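Local coordinates for protein YcaO (Methanopyrus kandleri, PDB 6CIB) that binds ATP-type nucleotides and magnesium and probably activates a peptide backbone amide with ATP for thioamidation, at residues W171-Y176 / G365-K370; E164-D169 / V216-A221; R21-R24 / L28-K31. All blocks are in the same frame, centred on the assembly; numbering follows the deposited sequence.

Contact 1: W171-Y176 / G365-K370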
# COMPACT_ATOMS: atom_id res chain seq x y z
N TRP A 171 -2.55 8.91 -5.97
CA TRP A 171 -1.44 8.84 -6.92
C TRP A 171 -1.94 8.70 -8.36
O TRP A 171 -1.44 9.38 -9.26
CB TRP A 171 -0.47 7.72 -6.50
CG TRP A 171 0.76 7.57 -7.35
CD1 TRP A 171 1.31 8.50 -8.19
CD2 TRP A 171 1.61 6.42 -7.41
NE1 TRP A 171 2.44 7.99 -8.79
CE2 TRP A 171 2.65 6.71 -8.34
CE3 TRP A 171 1.60 5.15 -6.79
CZ2 TRP A 171 3.67 5.80 -8.65
CZ3 TRP A 171 2.61 4.24 -7.11
CH2 TRP A 171 3.64 4.57 -8.02
N SER A 172 -2.95 7.85 -8.57
CA SER A 172 -3.57 7.66 -9.89
C SER A 172 -4.22 8.94 -10.45
O SER A 172 -4.11 9.22 -11.63
CB SER A 172 -4.60 6.54 -9.85
OG SER A 172 -3.97 5.30 -9.60
N ILE A 173 -4.87 9.70 -9.57
CA ILE A 173 -5.45 11.01 -9.91
C ILE A 173 -4.38 12.02 -10.35
O ILE A 173 -4.55 12.68 -11.38
CB ILE A 173 -6.39 11.51 -8.76
CG1 ILE A 173 -7.84 11.26 -9.14
CG2 ILE A 173 -6.23 12.98 -8.43
CD1 ILE A 173 -8.23 9.79 -9.20
N VAL A 174 -3.29 12.10 -9.59
CA VAL A 174 -2.15 12.97 -9.90
C VAL A 174 -1.53 12.63 -11.27
O VAL A 174 -1.29 13.52 -12.06
CB VAL A 174 -1.11 12.96 -8.75
CG1 VAL A 174 0.20 13.66 -9.14
CG2 VAL A 174 -1.69 13.64 -7.51
N GLU A 175 -1.32 11.34 -11.54
CA GLU A 175 -0.74 10.90 -12.83
C GLU A 175 -1.70 11.03 -14.02
O GLU A 175 -1.28 11.42 -15.11
CB GLU A 175 -0.20 9.46 -12.75
CG GLU A 175 0.88 9.20 -11.69
CD GLU A 175 2.21 9.91 -11.92
OE1 GLU A 175 2.44 10.50 -12.99
OE2 GLU A 175 3.05 9.87 -11.00
N TYR A 176 -2.98 10.70 -13.82
CA TYR A 176 -3.99 10.78 -14.89
C TYR A 176 -4.17 12.21 -15.41
O TYR A 176 -4.16 12.43 -16.62
CB TYR A 176 -5.33 10.22 -14.41
CG TYR A 176 -6.36 10.00 -15.49
CD1 TYR A 176 -6.37 8.82 -16.25
CD2 TYR A 176 -7.35 10.96 -15.75
CE1 TYR A 176 -7.33 8.61 -17.24
CE2 TYR A 176 -8.31 10.76 -16.74
CZ TYR A 176 -8.29 9.58 -17.48
OH TYR A 176 -9.24 9.38 -18.46
N GLY A 365 -11.14 3.57 -12.91
CA GLY A 365 -12.08 3.82 -11.81
C GLY A 365 -12.98 5.01 -12.09
O GLY A 365 -13.05 5.50 -13.23
N ASN A 366 -13.68 5.49 -11.06
CA ASN A 366 -14.56 6.65 -11.18
C ASN A 366 -13.72 7.91 -11.31
O ASN A 366 -13.06 8.33 -10.36
CB ASN A 366 -15.51 6.75 -9.99
CG ASN A 366 -16.49 5.59 -9.92
OD1 ASN A 366 -16.66 4.85 -10.89
ND2 ASN A 366 -17.14 5.44 -8.78
N MSE A 367 -13.73 8.50 -12.51
CA MSE A 367 -12.92 9.67 -12.82
C MSE A 367 -13.81 10.82 -13.18
O MSE A 367 -14.71 10.66 -14.01
CB MSE A 367 -12.00 9.29 -13.98
CG MSE A 367 -10.68 10.05 -13.98
SE MSE A 367 -9.64 9.61 -12.37
CE MSE A 367 -8.40 8.30 -13.16
N PRO A 368 -13.61 12.01 -12.55
CA PRO A 368 -14.35 13.19 -13.02
C PRO A 368 -13.75 13.73 -14.32
O PRO A 368 -12.62 13.38 -14.69
CB PRO A 368 -14.18 14.18 -11.87
CG PRO A 368 -12.90 13.80 -11.21
CD PRO A 368 -12.71 12.33 -11.42
N GLU A 369 -14.51 14.58 -15.01
CA GLU A 369 -14.07 15.21 -16.27
C GLU A 369 -12.95 16.25 -16.07
O GLU A 369 -12.13 16.45 -16.98
CB GLU A 369 -15.28 15.80 -17.03
CG GLU A 369 -15.94 17.05 -16.44
CD GLU A 369 -16.79 16.78 -15.20
OE1 GLU A 369 -18.03 16.79 -15.32
OE2 GLU A 369 -16.22 16.58 -14.10
N LYS A 370 -12.91 16.87 -14.89
CA LYS A 370 -11.95 17.93 -14.54
C LYS A 370 -11.10 17.54 -13.31
O LYS A 370 -11.59 16.79 -12.44
CB LYS A 370 -12.72 19.24 -14.26
CG LYS A 370 -11.93 20.52 -14.49
CD LYS A 370 -12.79 21.76 -14.33
CE LYS A 370 -11.99 23.02 -14.61
NZ LYS A 370 -12.80 24.25 -14.44
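The ring of Tyr176 takes the selenomethionine Met367 over one face. Met367 CE lies 3.8 Å from the centroid of the Tyr176 ring and 22° off its normal, a CH-pi contact offset toward the CG end. Met367 CG touches the same ring further along, 3.7 Å from Tyr176 CE2. The selenium sits oblique to the ring and completes a Met-aromatic contact. Tyr357 meets Tyr176 edge-to-face. In the plane of the Trp171 ring, at its edge, NE1 donates to Glu175 OE2 one turn on, and Phe235 stacks on the ring.

Met367 carries its segment's side of the contact. Its CG is anti to the backbone N (chi1 -151°), and bends at chi2 and chi3 fold the chain so that CE turns onto the tyrosine. The selenium meets Ile173, with CD1 of Ile173 3.5 Å from SE of Met367. No hydrogen bond crosses. Asn366 is held by backbone bonds to Gly353 and by Arg212. This is a Met-aromatic contact that packs the C-terminal loop 365-370 against the end of helix 154-177, away from the nucleotide site.

Contact 2: E164-D169 / V216-A221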
# COMPACT_ATOMS: atom_id res chain seq x y z
N GLU A 164 -4.00 1.85 1.74
CA GLU A 164 -3.25 1.60 0.50
C GLU A 164 -4.08 1.93 -0.76
O GLU A 164 -3.57 2.56 -1.69
CB GLU A 164 -2.75 0.16 0.46
CG GLU A 164 -1.90 -0.18 -0.75
CD GLU A 164 -1.25 -1.53 -0.59
OE1 GLU A 164 -1.81 -2.52 -1.11
OE2 GLU A 164 -0.20 -1.60 0.09
N VAL A 165 -5.34 1.50 -0.77
CA VAL A 165 -6.26 1.78 -1.89
C VAL A 165 -6.47 3.30 -2.07
O VAL A 165 -6.45 3.80 -3.20
CB VAL A 165 -7.61 1.01 -1.76
CG1 VAL A 165 -8.60 1.45 -2.85
CG2 VAL A 165 -7.40 -0.50 -1.87
N VAL A 166 -6.65 4.03 -0.96
CA VAL A 166 -6.78 5.50 -0.99
C VAL A 166 -5.50 6.13 -1.53
O VAL A 166 -5.55 7.02 -2.38
CB VAL A 166 -7.16 6.07 0.39
CG1 VAL A 166 -7.20 7.60 0.38
CG2 VAL A 166 -8.51 5.52 0.83
N GLU A 167 -4.36 5.64 -1.05
CA GLU A 167 -3.04 6.10 -1.47
C GLU A 167 -2.85 6.01 -2.99
O GLU A 167 -2.45 6.99 -3.63
CB GLU A 167 -1.98 5.28 -0.72
CG GLU A 167 -0.55 5.54 -1.12
CD GLU A 167 0.38 4.44 -0.64
OE1 GLU A 167 0.55 4.30 0.60
OE2 GLU A 167 0.95 3.73 -1.48
N ARG A 168 -3.16 4.85 -3.55
CA ARG A 168 -3.01 4.64 -5.00
C ARG A 168 -4.08 5.37 -5.81
O ARG A 168 -3.84 5.72 -6.96
CB ARG A 168 -2.97 3.14 -5.35
CG ARG A 168 -1.99 2.35 -4.50
CD ARG A 168 -0.62 2.22 -5.11
NE ARG A 168 0.37 1.76 -4.14
CZ ARG A 168 0.54 0.50 -3.73
NH1 ARG A 168 -0.25 -0.49 -4.16
NH2 ARG A 168 1.49 0.23 -2.85
N ASP A 169 -5.25 5.59 -5.21
CA ASP A 169 -6.30 6.43 -5.83
C ASP A 169 -5.80 7.87 -6.02
O ASP A 169 -5.94 8.42 -7.11
CB ASP A 169 -7.61 6.39 -5.03
CG ASP A 169 -8.72 7.21 -5.68
OD1 ASP A 169 -9.37 6.74 -6.64
OD2 ASP A 169 -8.95 8.35 -5.21
N VAL A 216 -8.50 11.44 5.48
CA VAL A 216 -7.31 10.66 5.09
C VAL A 216 -6.37 11.54 4.27
O VAL A 216 -6.78 12.14 3.27
CB VAL A 216 -7.66 9.38 4.29
CG1 VAL A 216 -6.40 8.58 3.95
CG2 VAL A 216 -8.63 8.50 5.07
N TYR A 217 -5.12 11.62 4.70
CA TYR A 217 -4.08 12.39 4.01
C TYR A 217 -3.17 11.46 3.23
O TYR A 217 -2.83 10.39 3.71
CB TYR A 217 -3.27 13.23 5.00
CG TYR A 217 -4.13 14.25 5.72
CD1 TYR A 217 -4.46 15.46 5.10
CD2 TYR A 217 -4.63 13.99 7.00
CE1 TYR A 217 -5.27 16.40 5.74
CE2 TYR A 217 -5.44 14.92 7.65
CZ TYR A 217 -5.75 16.12 7.02
OH TYR A 217 -6.54 17.04 7.65
N VAL A 218 -2.79 11.88 2.02
CA VAL A 218 -1.84 11.11 1.20
C VAL A 218 -0.62 11.98 0.91
O VAL A 218 -0.75 13.12 0.43
CB VAL A 218 -2.48 10.56 -0.10
CG1 VAL A 218 -1.49 9.70 -0.87
CG2 VAL A 218 -3.74 9.74 0.21
N VAL A 219 0.57 11.44 1.21
CA VAL A 219 1.85 12.13 1.04
C VAL A 219 2.71 11.37 0.03
O VAL A 219 2.78 10.14 0.07
CB VAL A 219 2.59 12.32 2.39
CG1 VAL A 219 4.01 12.88 2.21
CG2 VAL A 219 1.81 13.25 3.31
N GLY A 220 3.34 12.11 -0.87
CA GLY A 220 4.34 11.57 -1.78
C GLY A 220 5.71 12.14 -1.48
O GLY A 220 5.83 13.30 -1.09
N ALA A 221 6.73 11.30 -1.64
CA ALA A 221 8.12 11.72 -1.56
C ALA A 221 8.82 11.36 -2.86
O ALA A 221 8.67 10.24 -3.35
CB ALA A 221 8.83 11.06 -0.38
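Apolar contacts join the two segments. Val166 on the helix and Val216, just before Tyr217, reach toward each other tip to tip, with CG1 of Val166 3.8 Å from CG1 of Val216. Chi1 of 176° sets Val166 CG1 anti to its N, on the side that faces the two valines of the strand segment. Val166 CG1 also meets Val218 CG2 at 4.1 Å, so it touches both. Val218 lies against the helix backbone as well. Val218 CG1 is 4.0 Å from Glu167 CA, and the backbones come nearest here, with 5.8 Å between CA of Glu167 and CA of Val218. Cutting Val218 back to an alanine removes both methyls and would probably leave a gap beside the Glu167 backbone, with Val166 CG1 keeping only Val216 across this contact.

No hydrogen bond crosses between the segments. The strand is instead bonded to its sheet neighbours, Val218 to Leu209 on one strand and Val219 to Gly236 on another.

Charged contacts stay within the helix. Arg168 NE makes a weak bond, part of a salt bridge, to Glu167 OE2 at 3.4 Å. Its NH2 has a longer, purely electrostatic pairing with Glu164 OE2, while Glu164 CG lies over one face of the guanidinium. Glu164 OE1 is bonded by Gly147 N, and Asp169 by Arg212.

Glu164 is a magnesium ligand of this protein, but in this model it holds no ion. This is helix-on-sheet packing: helix 154-177 lies against the three-stranded antiparallel sheet through a buried valine layer, beside the nucleotide and magnesium site of the YcaO fold.

Contact 3: R21-R24 / L28-K31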
# COMPACT_ATOMS: atom_id res chain seq x y z
N ARG A 21 8.46 -11.73 18.03
CA ARG A 21 8.59 -12.92 18.87
C ARG A 21 7.58 -13.98 18.44
O ARG A 21 7.92 -15.16 18.32
CB ARG A 21 8.42 -12.53 20.35
CG ARG A 21 8.62 -13.65 21.37
CD ARG A 21 8.88 -13.12 22.78
NE ARG A 21 7.94 -12.09 23.20
CZ ARG A 21 8.26 -10.85 23.59
NH1 ARG A 21 9.53 -10.45 23.65
NH2 ARG A 21 7.31 -10.01 23.94
N TRP A 22 6.36 -13.53 18.16
CA TRP A 22 5.24 -14.34 17.68
C TRP A 22 5.50 -14.92 16.27
O TRP A 22 5.24 -16.11 16.04
CB TRP A 22 3.98 -13.48 17.73
CG TRP A 22 2.70 -14.05 17.20
CD1 TRP A 22 1.78 -14.81 17.88
CD2 TRP A 22 2.16 -13.86 15.89
NE1 TRP A 22 0.71 -15.11 17.06
CE2 TRP A 22 0.91 -14.54 15.84
CE3 TRP A 22 2.60 -13.18 14.74
CZ2 TRP A 22 0.12 -14.57 14.68
CZ3 TRP A 22 1.81 -13.20 13.58
CH2 TRP A 22 0.58 -13.90 13.57
N ILE A 23 6.00 -14.10 15.34
CA ILE A 23 6.40 -14.55 13.99
C ILE A 23 7.44 -15.68 14.08
O ILE A 23 7.33 -16.70 13.38
CB ILE A 23 6.92 -13.37 13.10
CG1 ILE A 23 5.76 -12.46 12.65
CG2 ILE A 23 7.71 -13.87 11.89
CD1 ILE A 23 6.18 -11.07 12.20
N ARG A 24 8.43 -15.48 14.94
CA ARG A 24 9.52 -16.44 15.13
C ARG A 24 9.06 -17.76 15.75
O ARG A 24 9.46 -18.83 15.29
CB ARG A 24 10.65 -15.82 15.93
CG ARG A 24 11.58 -15.00 15.07
CD ARG A 24 12.37 -14.01 15.88
NE ARG A 24 13.24 -13.22 15.01
CZ ARG A 24 13.99 -12.19 15.41
NH1 ARG A 24 13.99 -11.80 16.68
NH2 ARG A 24 14.74 -11.55 14.52
N LEU A 28 6.77 -18.57 10.79
CA LEU A 28 6.02 -18.08 9.63
C LEU A 28 6.87 -17.95 8.37
O LEU A 28 6.41 -18.32 7.28
CB LEU A 28 5.29 -16.76 9.93
CG LEU A 28 4.24 -16.75 11.05
CD1 LEU A 28 3.71 -15.33 11.23
CD2 LEU A 28 3.09 -17.72 10.81
N GLU A 29 8.10 -17.45 8.53
CA GLU A 29 8.98 -17.20 7.38
C GLU A 29 9.36 -18.49 6.66
O GLU A 29 9.22 -18.58 5.43
CB GLU A 29 10.19 -16.35 7.78
CG GLU A 29 9.78 -14.92 8.13
CD GLU A 29 10.91 -13.91 8.07
OE1 GLU A 29 11.62 -13.73 9.08
OE2 GLU A 29 11.07 -13.24 7.03
N ARG A 30 9.80 -19.49 7.43
CA ARG A 30 10.06 -20.83 6.91
C ARG A 30 8.82 -21.42 6.22
O ARG A 30 8.92 -21.92 5.10
CB ARG A 30 10.57 -21.78 8.00
CG ARG A 30 11.00 -23.16 7.49
CD ARG A 30 11.28 -24.18 8.60
NE ARG A 30 10.18 -24.37 9.56
CZ ARG A 30 9.06 -25.06 9.34
NH1 ARG A 30 8.83 -25.65 8.17
NH2 ARG A 30 8.15 -25.15 10.30
N LYS A 31 7.67 -21.32 6.89
CA LYS A 31 6.42 -21.93 6.41
C LYS A 31 5.93 -21.34 5.11
O LYS A 31 5.21 -22.00 4.35
CB LYS A 31 5.33 -21.84 7.48
CG LYS A 31 5.45 -22.89 8.58
CD LYS A 31 4.46 -22.62 9.70
CE LYS A 31 4.57 -23.66 10.80
NZ LYS A 31 4.04 -23.15 12.11
O HOH W 1 9.30 -16.83 11.28
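Leu28 turns its side chain back onto Trp22 and Ile23. Its CB and CG pass the carbonyl oxygen of Ile23, with Leu28 CG 3.9 Å from Ile23 O. CG is anti to the carbonyl carbon of its own residue (chi1 -61°), and from there CD1 reaches both partners. Leu28 CD1 lies 3.7 Å from Trp22 CZ3, oblique to the indole. Leu28 CD1 is also 3.8 Å from Ile23 CG1, and the two side chains cross at about a right angle. Beyond the two segments, Leu28 also touches Leu342 and Val344.

The backbone adds a bond. Leu28 N donates to Ile23 O at 3.2 Å, nearly straight at 170°. A water donates to the same oxygen, 2.9 Å from Ile23 O, and accepts from Glu29 N. The carbonyl therefore receives two hydrogen bonds, and the water links it to the second helix.

Glu29 makes a looser contact, with Glu29 CG 4.4 Å from Ile23 CG2. Its carboxylate turns to Lys37 and Arg50 in salt bridges. Ile23 also packs on Val73 and Met77 of helix 68-85, two residues of the ADP pocket, and its side chain is about 6 Å from the bound nucleotide. This is a short connection between two consecutive helices, 16-25 and 28-31, whose apolar side packs beside the ADP pocket.

In the fold
Contact 3 comes first along the chain and closes before the other two open. Contacts 1 and 2 share helix 154-177, their centres about 13 Å apart. Residues 164-169 and 171-176 follow each other on it, and the segments of the two contacts alternate in sequence. Contact 3 lies far off, its centre about 30 Å from that of contact 2 and about 40 Å from that of contact 1, across the centre of the chain from contact 1. Helix 154-177 also carries Glu156, Gln160 and Glu164. It probably ties the nucleotide and magnesium site to the three-stranded sheet and the C-terminal loop, while contact 3 borders the ADP pocket from the N-terminal helices.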